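Side-chain contacts in pyocin S5 (Pseudomonas aeruginosa PAO1, PDB 6THK), which kills competing bacteria as a bacteriocin, probably by forming a channel that depolarises the cytoplasmic membrane: residues N268-T271 with P272-Q276; R91-T94 with R95-V99; K415-A419 with A420-Q424; R246-T249 with Q250-D254; D41-Q44 with R45-L49. The protein carries 1 engineered substitution. All blocks are in the same frame, centred on the assembly; numbering follows the deposited sequence.

Overall arrangement
The five contacts are local turns strung along a very elongated, almost wholly helical chain. In chain order they run interaction 5, 2, 4, 1 and 3. Interaction 5 opens helix 42-87, and interaction 2 starts the next long helix, 95-121, with centres about 60 Å apart. Interaction 4 lies within helix 237-267, while interaction 1 begins helix 272-338 after a short loop, about 29 Å away between centres. Although far apart in sequence, interactions 1 and 2 have centres about 24 Å apart, and both pack against helix 157-212. Interaction 3 belongs to the pore-forming domain, its centre about 154 Å from that of interaction 5. Interactions 1, 2, 3 and 5 lie at helix starts, each with a side chain capping the first turn.

Interaction 1: N268-T271 with P272-Q276; sequences NSPT and PLEKQ
With chi1 at 57°, Thr-271 places OG1 between its own backbone N and carbonyl carbon, facing the first turn of helix 272-338, while Glu-274 holds CG beside its backbone N (chi1 -70°). The two side chains run side by side in the same direction. Thr-271 is the N-cap: its OG1 accepts a weak hydrogen bond from Glu-274 N at 3.3 Å, and Glu-274 CG packs against that hydroxyl at the same separation from OG1. The first backbone bond of the helix runs from Lys-275 N to Thr-271 O, 3.1 Å long. Pro-272 occupies the first helical position, where its missing N-H costs no helical hydrogen bond.

The loop also folds back against this turn. Ser-269 OG reaches Lys-275 CB at 3.3 Å and lies along the aliphatic start of the extended lysine chain, and Pro-270 CD rests 3.8 Å from Glu-274 CB. Glu-274 bends at chi2, and its OE1 makes a long, weak ion pair with Lys-277.

This capped turn follows helix 237-267 after a short loop. Its Pro-272, Leu-273 and Gln-276 side chains lean on helix 157-212, with Leu-273 meeting Leu-200 and Leu-203.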
loop_
_atom_site.group_PDB
_atom_site.type_symbol
_atom_site.label_atom_id
_atom_site.label_comp_id
_atom_site.label_asym_id
_atom_site.label_seq_id
_atom_site.Cartn_x
_atom_site.Cartn_y
_atom_site.Cartn_z
ATOM N N ASN A 268 -9.319 -27.883 -9.240
ATOM C CA ASN A 268 -9.358 -28.442 -10.594
ATOM C C ASN A 268 -7.976 -28.540 -11.293
ATOM O O ASN A 268 -7.922 -28.558 -12.528
ATOM C CB ASN A 268 -10.356 -27.649 -11.455
ATOM C CG ASN A 268 -11.782 -27.646 -10.950
ATOM O OD1 ASN A 268 -12.230 -28.549 -10.228
ATOM N ND2 ASN A 268 -12.551 -26.649 -11.370
ATOM N N SER A 269 -6.875 -28.655 -10.516
ATOM C CA SER A 269 -5.518 -28.767 -11.070
ATOM C C SER A 269 -5.310 -30.065 -11.879
ATOM O O SER A 269 -5.743 -31.131 -11.435
ATOM C CB SER A 269 -4.463 -28.662 -9.972
ATOM O OG SER A 269 -4.334 -29.863 -9.226
ATOM N N PRO A 270 -4.627 -30.012 -13.044
ATOM C CA PRO A 270 -4.431 -31.245 -13.819
ATOM C C PRO A 270 -3.174 -32.036 -13.441
ATOM O O PRO A 270 -3.132 -33.249 -13.672
ATOM C CB PRO A 270 -4.401 -30.744 -15.267
ATOM C CG PRO A 270 -4.040 -29.263 -15.180
ATOM C CD PRO A 270 -4.046 -28.844 -13.742
ATOM N N THR A 271 -2.156 -31.359 -12.869
ATOM C CA THR A 271 -0.868 -31.938 -12.468
ATOM C C THR A 271 -0.469 -31.458 -11.053
ATOM O O THR A 271 -0.943 -30.396 -10.650
ATOM C CB THR A 271 0.231 -31.554 -13.495
ATOM O OG1 THR A 271 0.321 -30.133 -13.618
ATOM C CG2 THR A 271 0.023 -32.194 -14.861
ATOM N N PRO A 272 0.426 -32.160 -10.296
ATOM C CA PRO A 272 0.825 -31.639 -8.973
ATOM C C PRO A 272 1.624 -30.338 -9.068
ATOM O O PRO A 272 1.593 -29.542 -8.129
ATOM C CB PRO A 272 1.659 -32.774 -8.372
ATOM C CG PRO A 272 2.192 -33.511 -9.541
ATOM C CD PRO A 272 1.125 -33.430 -10.600
ATOM N N LEU A 273 2.312 -30.119 -10.217
ATOM C CA LEU A 273 3.107 -28.925 -10.515
ATOM C C LEU A 273 2.201 -27.703 -10.617
ATOM O O LEU A 273 2.483 -26.687 -9.984
ATOM C CB LEU A 273 3.941 -29.134 -11.798
ATOM C CG LEU A 273 4.804 -27.964 -12.325
ATOM C CD1 LEU A 273 5.840 -27.501 -11.302
ATOM C CD2 LEU A 273 5.521 -28.356 -13.603
ATOM N N GLU A 274 1.087 -27.824 -11.359
ATOM C CA GLU A 274 0.097 -26.755 -11.496
ATOM C C GLU A 274 -0.638 -26.486 -10.175
ATOM O O GLU A 274 -1.006 -25.335 -9.911
ATOM C CB GLU A 274 -0.893 -27.043 -12.634
ATOM C CG GLU A 274 -0.301 -26.946 -14.030
ATOM C CD GLU A 274 0.555 -25.740 -14.366
ATOM O OE1 GLU A 274 0.062 -24.593 -14.247
ATOM O OE2 GLU A 274 1.717 -25.948 -14.780
ATOM N N LYS A 275 -0.830 -27.535 -9.338
ATOM C CA LYS A 275 -1.466 -27.403 -8.023
ATOM C C LYS A 275 -0.534 -26.668 -7.076
ATOM O O LYS A 275 -0.999 -25.778 -6.377
ATOM C CB LYS A 275 -1.835 -28.764 -7.428
ATOM C CG LYS A 275 -2.893 -28.673 -6.339
ATOM C CD LYS A 275 -3.378 -30.047 -5.924
ATOM C CE LYS A 275 -4.581 -29.979 -5.022
ATOM N NZ LYS A 275 -5.256 -31.295 -4.900
ATOM N N GLN A 276 0.766 -27.038 -7.046
ATOM C CA GLN A 276 1.762 -26.414 -6.170
ATOM C C GLN A 276 1.968 -24.951 -6.536
ATOM O O GLN A 276 2.132 -24.127 -5.638
ATOM C CB GLN A 276 3.090 -27.206 -6.137
ATOM C CG GLN A 276 4.084 -26.777 -5.035
ATOM C CD GLN A 276 3.582 -26.954 -3.613
ATOM O OE1 GLN A 276 3.665 -28.036 -3.018
ATOM N NE2 GLN A 276 3.098 -25.874 -3.015
#

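Interaction 2: R91-T94 with R95-V99; sequences REAT and RQERV
Charge pairing between Arg-91 and Glu-97 dominates this helix start. The two side chains approach from opposite directions, and the guanidinium presents its NH1-NH2 end: NH2 bonds to Glu-97 OE2 at 2.9 Å on the syn lone pair, and NH1 to Glu-97 OE1 at 3.1 Å. A weaker bond joins NH2 to OE1 as well. Both main partners lie near the guanidinium plane, yet the carboxylate is turned 39° against it, giving a twisted two-nitrogen grip. A second salt bridge, from Arg-95 NE to Glu-198 of helix 157-212, leads away from this turn.

Two further hydrogen bonds, between side chain and backbone, make a capping box. Thr-94 OG1 accepts from Glu-97 N at 3.1 Å, and Glu-97 OE1 takes a weak bond in return from Thr-94 N at 3.3 Å. Glu-97 reaches back because CG lies beside its backbone N (chi1 -76°) and the chain beyond is extended. Arg-98 N to Thr-94 O adds the first helical backbone bond.

In van der Waals contact, Ala-93 CB sits over one face of the Arg-98 guanidinium, toward its rim and 3.8 Å from NH2, and also touches Leu-83 and Thr-87 of helix 42-87.

Glu-97 OE1 thus serves cap and salt bridge together, and the nearby guanidinium would probably favour a deprotonated carboxylate.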
loop_
_atom_site.group_PDB
_atom_site.type_symbol
_atom_site.label_atom_id
_atom_site.label_comp_id
_atom_site.label_asym_id
_atom_site.label_seq_id
_atom_site.Cartn_x
_atom_site.Cartn_y
_atom_site.Cartn_z
ATOM N N ARG A 91 28.938 -30.730 -23.658
ATOM C CA ARG A 91 28.247 -30.566 -22.383
ATOM C C ARG A 91 27.360 -31.794 -22.106
ATOM O O ARG A 91 27.122 -32.601 -23.009
ATOM C CB ARG A 91 27.390 -29.277 -22.413
ATOM C CG ARG A 91 25.998 -29.504 -23.019
ATOM C CD ARG A 91 25.311 -28.309 -23.657
ATOM N NE ARG A 91 24.395 -28.737 -24.723
ATOM C CZ ARG A 91 23.203 -29.296 -24.527
ATOM N NH1 ARG A 91 22.755 -29.494 -23.291
ATOM N NH2 ARG A 91 22.454 -29.664 -25.553
ATOM N N GLU A 92 26.885 -31.931 -20.859
ATOM C CA GLU A 92 25.968 -32.996 -20.453
ATOM C C GLU A 92 24.545 -32.628 -20.892
ATOM O O GLU A 92 24.192 -31.446 -20.893
ATOM C CB GLU A 92 26.030 -33.222 -18.938
ATOM C CG GLU A 92 27.283 -33.961 -18.501
ATOM C CD GLU A 92 27.047 -35.238 -17.720
ATOM O OE1 GLU A 92 26.157 -35.243 -16.838
ATOM O OE2 GLU A 92 27.772 -36.230 -17.970
ATOM N N ALA A 93 23.754 -33.633 -21.309
ATOM C CA ALA A 93 22.377 -33.443 -21.761
ATOM C C ALA A 93 21.453 -33.091 -20.616
ATOM O O ALA A 93 21.620 -33.591 -19.500
ATOM C CB ALA A 93 21.870 -34.699 -22.451
ATOM N N THR A 94 20.468 -32.235 -20.907
ATOM C CA THR A 94 19.463 -31.827 -19.945
ATOM C C THR A 94 18.504 -32.992 -19.743
ATOM O O THR A 94 18.492 -33.936 -20.541
ATOM C CB THR A 94 18.710 -30.549 -20.410
ATOM O OG1 THR A 94 17.921 -30.827 -21.563
ATOM C CG2 THR A 94 19.644 -29.339 -20.643
ATOM N N ARG A 95 17.687 -32.901 -18.706
ATOM C CA ARG A 95 16.710 -33.928 -18.420
ATOM C C ARG A 95 15.652 -33.932 -19.515
ATOM O O ARG A 95 15.103 -34.970 -19.853
ATOM C CB ARG A 95 16.073 -33.691 -17.054
ATOM C CG ARG A 95 15.478 -34.939 -16.436
ATOM C CD ARG A 95 15.553 -34.913 -14.923
ATOM N NE ARG A 95 16.929 -34.901 -14.444
ATOM C CZ ARG A 95 17.672 -35.986 -14.276
ATOM N NH1 ARG A 95 17.173 -37.173 -14.555
ATOM N NH2 ARG A 95 18.913 -35.887 -13.835
ATOM N N GLN A 96 15.370 -32.766 -20.075
ATOM C CA GLN A 96 14.384 -32.669 -21.136
ATOM C C GLN A 96 14.897 -33.356 -22.394
ATOM O O GLN A 96 14.164 -34.063 -23.069
ATOM C CB GLN A 96 14.052 -31.216 -21.430
ATOM C CG GLN A 96 12.833 -31.039 -22.312
ATOM C CD GLN A 96 11.551 -31.425 -21.604
ATOM O OE1 GLN A 96 11.316 -32.595 -21.310
ATOM N NE2 GLN A 96 10.711 -30.439 -21.330
ATOM N N GLU A 97 16.162 -33.124 -22.706
ATOM C CA GLU A 97 16.813 -33.735 -23.864
ATOM C C GLU A 97 16.791 -35.274 -23.792
ATOM O O GLU A 97 16.494 -35.915 -24.797
ATOM C CB GLU A 97 18.228 -33.175 -24.062
ATOM C CG GLU A 97 18.208 -31.778 -24.662
ATOM C CD GLU A 97 19.554 -31.118 -24.876
ATOM O OE1 GLU A 97 20.498 -31.411 -24.105
ATOM O OE2 GLU A 97 19.666 -30.304 -25.820
ATOM N N ARG A 98 17.012 -35.838 -22.581
ATOM C CA ARG A 98 16.994 -37.263 -22.251
ATOM C C ARG A 98 15.592 -37.841 -22.469
ATOM O O ARG A 98 15.450 -38.843 -23.167
ATOM C CB ARG A 98 17.448 -37.470 -20.794
ATOM C CG ARG A 98 18.386 -38.662 -20.607
ATOM C CD ARG A 98 19.326 -38.498 -19.425
ATOM N NE ARG A 98 20.714 -38.247 -19.824
ATOM C CZ ARG A 98 21.510 -37.348 -19.247
ATOM N NH1 ARG A 98 21.061 -36.592 -18.251
ATOM N NH2 ARG A 98 22.761 -37.194 -19.669
ATOM N N VAL A 99 14.565 -37.182 -21.911
ATOM C CA VAL A 99 13.149 -37.550 -22.018
ATOM C C VAL A 99 12.705 -37.565 -23.491
ATOM O O VAL A 99 12.048 -38.511 -23.917
ATOM C CB VAL A 99 12.274 -36.603 -21.139
ATOM C CG1 VAL A 99 10.789 -36.707 -21.481
ATOM C CG2 VAL A 99 12.496 -36.875 -19.658
#

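Interaction 3: K415-A419 with A420-Q424; sequences KAIDA and ASLYQ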
loop_
_atom_site.group_PDB
_atom_site.type_symbol
_atom_site.label_atom_id
_atom_site.label_comp_id
_atom_site.label_asym_id
_atom_site.label_seq_id
_atom_site.Cartn_x
_atom_site.Cartn_y
_atom_site.Cartn_z
ATOM N N LYS A 415 0.191 39.083 24.518
ATOM C CA LYS A 415 1.311 39.532 25.334
ATOM C C LYS A 415 1.109 39.293 26.847
ATOM O O LYS A 415 0.008 39.459 27.379
ATOM C CB LYS A 415 1.603 41.001 25.004
ATOM C CG LYS A 415 3.003 41.453 25.328
ATOM C CD LYS A 415 3.296 42.792 24.688
ATOM C CE LYS A 415 4.246 43.619 25.532
ATOM N NZ LYS A 415 5.672 43.214 25.379
ATOM N N ALA A 416 2.163 38.873 27.537
ATOM C CA ALA A 416 2.086 38.614 28.973
ATOM C C ALA A 416 1.987 39.898 29.790
ATOM O O ALA A 416 2.637 40.883 29.464
ATOM C CB ALA A 416 3.284 37.793 29.419
ATOM N N ILE A 417 1.149 39.895 30.829
ATOM C CA ILE A 417 0.988 41.071 31.685
ATOM C C ILE A 417 0.472 40.764 33.109
ATOM O O ILE A 417 -0.375 39.894 33.280
ATOM C CB ILE A 417 0.046 42.066 30.958
ATOM C CG1 ILE A 417 -0.091 43.402 31.680
ATOM C CG2 ILE A 417 -1.318 41.438 30.731
ATOM C CD1 ILE A 417 -0.742 44.477 30.843
ATOM N N ASP A 418 0.979 41.461 34.131
ATOM C CA ASP A 418 0.435 41.323 35.479
ATOM C C ASP A 418 -0.494 42.531 35.496
ATOM O O ASP A 418 -0.050 43.660 35.664
ATOM C CB ASP A 418 1.510 41.456 36.560
ATOM C CG ASP A 418 0.924 41.551 37.964
ATOM O OD1 ASP A 418 -0.310 41.578 38.085
ATOM O OD2 ASP A 418 1.679 41.591 38.954
ATOM N N ALA A 419 -1.787 42.277 35.333
ATOM C CA ALA A 419 -2.813 43.314 35.235
ATOM C C ALA A 419 -2.939 44.118 36.515
ATOM O O ALA A 419 -2.904 45.355 36.476
ATOM C CB ALA A 419 -4.146 42.676 34.890
ATOM N N ALA A 420 -3.050 43.406 37.658
ATOM C CA ALA A 420 -3.168 44.003 38.992
ATOM C C ALA A 420 -2.065 45.038 39.212
ATOM O O ALA A 420 -2.358 46.119 39.701
ATOM C CB ALA A 420 -3.116 42.913 40.054
ATOM N N SER A 421 -0.827 44.754 38.742
ATOM C CA SER A 421 0.321 45.658 38.846
ATOM C C SER A 421 0.088 46.927 38.060
ATOM O O SER A 421 0.412 48.010 38.548
ATOM C CB SER A 421 1.597 44.979 38.363
ATOM O OG SER A 421 2.720 45.809 38.604
ATOM N N LEU A 422 -0.452 46.776 36.861
ATOM C CA LEU A 422 -0.718 47.886 35.970
ATOM C C LEU A 422 -1.794 48.809 36.508
ATOM O O LEU A 422 -1.637 50.018 36.527
ATOM C CB LEU A 422 -1.141 47.353 34.608
ATOM C CG LEU A 422 -1.412 48.430 33.571
ATOM C CD1 LEU A 422 -0.278 49.432 33.596
ATOM C CD2 LEU A 422 -1.567 47.812 32.198
ATOM N N TYR A 423 -2.897 48.213 36.929
ATOM C CA TYR A 423 -4.022 48.956 37.464
ATOM C C TYR A 423 -3.689 49.695 38.744
ATOM O O TYR A 423 -4.185 50.783 38.984
ATOM C CB TYR A 423 -5.237 48.055 37.597
ATOM C CG TYR A 423 -5.688 47.594 36.246
ATOM C CD1 TYR A 423 -5.770 48.486 35.193
ATOM C CD2 TYR A 423 -5.988 46.269 36.005
ATOM C CE1 TYR A 423 -6.163 48.077 33.942
ATOM C CE2 TYR A 423 -6.377 45.847 34.755
ATOM C CZ TYR A 423 -6.470 46.758 33.731
ATOM O OH TYR A 423 -6.867 46.339 32.492
ATOM N N GLN A 424 -2.868 49.082 39.580
ATOM C CA GLN A 424 -2.470 49.722 40.807
ATOM C C GLN A 424 -1.701 50.992 40.493
ATOM O O GLN A 424 -1.938 52.022 41.090
ATOM C CB GLN A 424 -1.592 48.785 41.615
ATOM C CG GLN A 424 -0.765 49.490 42.665
ATOM C CD GLN A 424 -1.208 49.134 44.058
ATOM O OE1 GLN A 424 -2.306 48.629 44.258
ATOM N NE2 GLN A 424 -0.353 49.392 45.028
#
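Ile-417 and Leu-422 meet on the inner side of this helix start, where Ile-417 CD1 touches Leu-422 CD2 at 3.7 Å. Ile-417 carries CG1 anti to its backbone N (chi1 -174°), which sends the branch ending in CD1 forward to the leucine. Both residues also pack on Ile-457 of helix 451-464, while Leu-422 reaches Phe-438 of helix 436-446. Beside them Ala-419 CB lies against the Tyr-423 ring, 3.9 Å from CE2, and Met-399 of helix 396-409 touches both residues. At the far end of the buried tyrosine, Tyr-423 OH is hydrogen-bonded to Thr-461 OG1, a polar link between helix 419-431 and helix 451-464.

Within the colicin-type pore-forming domain, a bundle of helices, this turn begins helix 419-431. Asp-418 is its N-cap: OD1 accepts a weak hydrogen bond from Ser-421 N at 3.3 Å. The first backbone bonds follow, a weak one from Leu-422 N to Asp-418 O and a straighter one, N-H...O 169°, from Tyr-423 N to Ala-419 O at 2.9 Å.

The outer side is looser and more polar. Exposed Asp-418 lays its carboxylate along Ser-421, with OD2 3.4 Å from Ser-421 CB; the serine hydroxyl itself is hydrogen-bonded to Lys-441 NZ. The methyl of exposed Ala-420 lies 3.7 Å from Asp-418 OD1.

Interaction 4: R246-T249 with Q250-D254; sequences RLVT and QAIAD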
loop_
_atom_site.group_PDB
_atom_site.type_symbol
_atom_site.label_atom_id
_atom_site.label_comp_id
_atom_site.label_asym_id
_atom_site.label_seq_id
_atom_site.Cartn_x
_atom_site.Cartn_y
_atom_site.Cartn_z
ATOM N N ARG A 246 -7.987 4.806 -1.921
ATOM C CA ARG A 246 -8.701 4.203 -3.038
ATOM C C ARG A 246 -7.895 3.102 -3.711
ATOM O O ARG A 246 -8.457 2.049 -4.025
ATOM C CB ARG A 246 -9.168 5.263 -4.037
ATOM C CG ARG A 246 -10.558 5.778 -3.716
ATOM C CD ARG A 246 -11.032 6.882 -4.648
ATOM N NE ARG A 246 -11.452 8.073 -3.903
ATOM C CZ ARG A 246 -12.658 8.255 -3.365
ATOM N NH1 ARG A 246 -13.594 7.316 -3.488
ATOM N NH2 ARG A 246 -12.938 9.365 -2.701
ATOM N N LEU A 247 -6.579 3.309 -3.883
ATOM C CA LEU A 247 -5.692 2.322 -4.481
ATOM C C LEU A 247 -5.599 1.061 -3.635
ATOM O O LEU A 247 -5.759 -0.035 -4.162
ATOM C CB LEU A 247 -4.285 2.906 -4.715
ATOM C CG LEU A 247 -4.116 3.887 -5.879
ATOM C CD1 LEU A 247 -2.697 4.362 -5.961
ATOM C CD2 LEU A 247 -4.496 3.250 -7.205
ATOM N N VAL A 248 -5.346 1.219 -2.329
ATOM C CA VAL A 248 -5.228 0.126 -1.367
ATOM C C VAL A 248 -6.547 -0.666 -1.281
ATOM O O VAL A 248 -6.515 -1.888 -1.390
ATOM C CB VAL A 248 -4.743 0.655 0.008
ATOM C CG1 VAL A 248 -4.668 -0.459 1.045
ATOM C CG2 VAL A 248 -3.386 1.333 -0.134
ATOM N N THR A 249 -7.701 0.033 -1.148
ATOM C CA THR A 249 -9.025 -0.599 -1.086
ATOM C C THR A 249 -9.304 -1.450 -2.335
ATOM O O THR A 249 -9.714 -2.608 -2.197
ATOM C CB THR A 249 -10.112 0.436 -0.798
ATOM O OG1 THR A 249 -9.755 1.120 0.401
ATOM C CG2 THR A 249 -11.481 -0.185 -0.618
ATOM N N GLN A 250 -9.054 -0.890 -3.543
ATOM C CA GLN A 250 -9.257 -1.601 -4.803
ATOM C C GLN A 250 -8.290 -2.791 -4.947
ATOM O O GLN A 250 -8.710 -3.864 -5.385
ATOM C CB GLN A 250 -9.190 -0.639 -6.000
ATOM C CG GLN A 250 -9.677 -1.263 -7.322
ATOM C CD GLN A 250 -11.160 -1.586 -7.335
ATOM O OE1 GLN A 250 -11.578 -2.743 -7.216
ATOM N NE2 GLN A 250 -11.992 -0.568 -7.489
ATOM N N ALA A 251 -7.010 -2.613 -4.546
ATOM C CA ALA A 251 -6.005 -3.680 -4.565
ATOM C C ALA A 251 -6.435 -4.836 -3.661
ATOM O O ALA A 251 -6.213 -5.986 -4.028
ATOM C CB ALA A 251 -4.655 -3.143 -4.118
ATOM N N ILE A 252 -7.045 -4.538 -2.482
ATOM C CA ILE A 252 -7.574 -5.568 -1.576
ATOM C C ILE A 252 -8.737 -6.298 -2.290
ATOM O O ILE A 252 -8.715 -7.520 -2.344
ATOM C CB ILE A 252 -7.965 -5.035 -0.158
ATOM C CG1 ILE A 252 -6.747 -4.396 0.548
ATOM C CG2 ILE A 252 -8.536 -6.176 0.716
ATOM C CD1 ILE A 252 -7.039 -3.551 1.777
ATOM N N ALA A 253 -9.698 -5.534 -2.881
ATOM C CA ALA A 253 -10.877 -6.017 -3.621
ATOM C C ALA A 253 -10.524 -6.934 -4.807
ATOM O O ALA A 253 -11.202 -7.938 -5.034
ATOM C CB ALA A 253 -11.705 -4.839 -4.111
ATOM N N ASP A 254 -9.476 -6.575 -5.558
ATOM C CA ASP A 254 -8.997 -7.341 -6.691
ATOM C C ASP A 254 -8.261 -8.600 -6.235
ATOM O O ASP A 254 -8.500 -9.669 -6.787
ATOM C CB ASP A 254 -8.120 -6.461 -7.599
ATOM C CG ASP A 254 -8.872 -5.332 -8.289
ATOM O OD1 ASP A 254 -10.030 -5.048 -7.887
ATOM O OD2 ASP A 254 -8.309 -4.735 -9.238
#
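Thr-249 and Gln-250, neighbours at the exposed side of helix 237-267, and Val-248 on its buried side carry this turn. Thr-249 O accepts from Ala-253 N at 3.0 Å, one helical turn ahead, and its OG1 is hydrogen-bonded backward to Thr-245 O. Gln-250 N donates to Arg-246 O at 3.0 Å, with its CB 3.4 Å from that same oxygen.

Helical spacing of four residues puts Val-248 beside Ile-252, their CG1 and CD1 atoms 4.0 Å apart. Ile-252 keeps CG1 beside its backbone N (chi1 -59°), laying that carbon 3.2 Å from Val-248 O, which also accepts from Ile-252 N. The segment lies in a predicted coiled coil, and this apolar stripe packs on helix 272-338: Val-248 touches Leu-296 and Arg-295, and Ile-252 touches Leu-292.

Leu-247 faces helix 214-227, meeting Leu-222 and Ala-225. Ala-251 has its side chain about 6 Å from that of the zinc ligand Glu-221 and about 9 Å from the bound zinc ion.

Interaction 5: D41-Q44 with R45-L49; sequences DLIQ and REIYL
Ile-43 and Ile-47, four residues apart on the first turns of helix 42-87, meet through CG2 of Ile-43 and CD1 of Ile-47 at 3.7 Å. The arrangement is a capped helix N-terminus, with Asp-41 at the N-cap. Ile-47 holds CG1 beside its backbone N (chi1 -71°), which tucks that carbon 3.2 Å from Ile-43 O and carries CD1 back over the preceding turn. Their backbones are joined as well, Ile-47 N donating to Ile-43 O.

On other sides of the helix, most side-chain contacts set aliphatic carbons against carbonyl oxygens. Arg-45 folds at chi2 and chi3, its CG resting 3.5 Å from Asp-41 O, and its guanidinium edge faces Gln-44 CG. Glu-46 CG lies 3.4 Å from Leu-42 O, while the rest of that chain runs extended.

Further partners lie beyond the turn: Arg-45 NH2 makes a weak hydrogen bond with Tyr-137 OH, and Gln-44 OE1 accepts from Gly-40 N just before the helix. Tyr-48, bound through its backbone N to Gln-44 O at 2.8 Å, packs on Phe-157 and Val-161 of helix 157-212 and bonds through its hydroxyl to Gln-158.

The start of the helix is fixed by the cap: Asp-41 OD1 accepts from Ile-43 N at 2.7 Å through its anti lone pair.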
loop_
_atom_site.group_PDB
_atom_site.type_symbol
_atom_site.label_atom_id
_atom_site.label_comp_id
_atom_site.label_asym_id
_atom_site.label_seq_id
_atom_site.Cartn_x
_atom_site.Cartn_y
_atom_site.Cartn_z
ATOM N N ASP A 41 8.370 -93.708 -46.464
ATOM C CA ASP A 41 9.273 -94.312 -45.451
ATOM C C ASP A 41 9.399 -93.439 -44.170
ATOM O O ASP A 41 9.565 -92.220 -44.273
ATOM C CB ASP A 41 10.661 -94.486 -46.089
ATOM C CG ASP A 41 11.603 -95.333 -45.323
ATOM O OD1 ASP A 41 12.159 -94.856 -44.278
ATOM O OD2 ASP A 41 11.785 -96.389 -45.714
ATOM N N LEU A 42 9.472 -94.075 -42.990
ATOM C CA LEU A 42 9.662 -93.425 -41.685
ATOM C C LEU A 42 10.995 -92.628 -41.553
ATOM O O LEU A 42 11.060 -91.689 -40.771
ATOM C CB LEU A 42 9.531 -94.476 -40.579
ATOM C CG LEU A 42 9.390 -93.962 -39.161
ATOM C CD1 LEU A 42 8.072 -93.208 -38.972
ATOM C CD2 LEU A 42 9.521 -95.089 -38.175
ATOM N N ILE A 43 12.029 -93.014 -42.300
ATOM C CA ILE A 43 13.338 -92.345 -42.375
ATOM C C ILE A 43 13.132 -91.013 -43.146
ATOM O O ILE A 43 13.626 -89.975 -42.695
ATOM C CB ILE A 43 14.437 -93.268 -43.008
ATOM C CG1 ILE A 43 14.673 -94.538 -42.156
ATOM C CG2 ILE A 43 15.745 -92.535 -43.278
ATOM C CD1 ILE A 43 15.380 -95.704 -42.926
ATOM N N GLN A 44 12.355 -91.042 -44.272
ATOM C CA GLN A 44 12.031 -89.855 -45.083
ATOM C C GLN A 44 11.323 -88.810 -44.240
ATOM O O GLN A 44 11.674 -87.634 -44.313
ATOM C CB GLN A 44 11.177 -90.219 -46.312
ATOM C CG GLN A 44 10.620 -89.016 -47.080
ATOM C CD GLN A 44 10.213 -89.346 -48.493
ATOM O OE1 GLN A 44 9.552 -90.356 -48.767
ATOM N NE2 GLN A 44 10.575 -88.476 -49.422
ATOM N N ARG A 45 10.346 -89.255 -43.425
ATOM C CA ARG A 45 9.561 -88.420 -42.519
ATOM C C ARG A 45 10.483 -87.752 -41.498
ATOM O O ARG A 45 10.464 -86.529 -41.406
ATOM C CB ARG A 45 8.412 -89.207 -41.845
ATOM C CG ARG A 45 7.420 -89.935 -42.802
ATOM C CD ARG A 45 6.952 -89.148 -44.038
ATOM N NE ARG A 45 6.223 -87.921 -43.695
ATOM C CZ ARG A 45 6.446 -86.731 -44.248
ATOM N NH1 ARG A 45 7.376 -86.589 -45.186
ATOM N NH2 ARG A 45 5.740 -85.675 -43.867
ATOM N N GLU A 46 11.364 -88.541 -40.837
ATOM C CA GLU A 46 12.367 -88.083 -39.867
ATOM C C GLU A 46 13.369 -87.096 -40.478
ATOM O O GLU A 46 13.792 -86.168 -39.802
ATOM C CB GLU A 46 13.113 -89.264 -39.243
ATOM C CG GLU A 46 12.314 -89.976 -38.165
ATOM C CD GLU A 46 12.995 -91.112 -37.427
ATOM O OE1 GLU A 46 14.241 -91.218 -37.481
ATOM O OE2 GLU A 46 12.272 -91.881 -36.754
ATOM N N ILE A 47 13.725 -87.282 -41.754
ATOM C CA ILE A 47 14.626 -86.388 -42.483
ATOM C C ILE A 47 13.856 -85.083 -42.765
ATOM O O ILE A 47 14.369 -83.995 -42.479
ATOM C CB ILE A 47 15.198 -87.093 -43.755
ATOM C CG1 ILE A 47 16.205 -88.207 -43.368
ATOM C CG2 ILE A 47 15.830 -86.101 -44.739
ATOM C CD1 ILE A 47 16.626 -89.154 -44.523
ATOM N N TYR A 48 12.593 -85.203 -43.252
ATOM C CA TYR A 48 11.736 -84.046 -43.537
ATOM C C TYR A 48 11.536 -83.200 -42.268
ATOM O O TYR A 48 11.787 -81.999 -42.312
ATOM C CB TYR A 48 10.379 -84.459 -44.156
ATOM C CG TYR A 48 9.434 -83.282 -44.356
ATOM C CD1 TYR A 48 8.586 -82.855 -43.331
ATOM C CD2 TYR A 48 9.421 -82.571 -45.553
ATOM C CE1 TYR A 48 7.755 -81.750 -43.494
ATOM C CE2 TYR A 48 8.609 -81.448 -45.718
ATOM C CZ TYR A 48 7.769 -81.049 -44.691
ATOM O OH TYR A 48 6.932 -79.976 -44.887
ATOM N N LEU A 49 11.121 -83.835 -41.141
ATOM C CA LEU A 49 10.902 -83.148 -39.863
ATOM C C LEU A 49 12.167 -82.416 -39.388
ATOM O O LEU A 49 12.065 -81.278 -38.927
ATOM C CB LEU A 49 10.407 -84.114 -38.761
ATOM C CG LEU A 49 9.016 -84.754 -38.908
ATOM C CD1 LEU A 49 8.742 -85.722 -37.774
ATOM C CD2 LEU A 49 7.923 -83.722 -38.967
#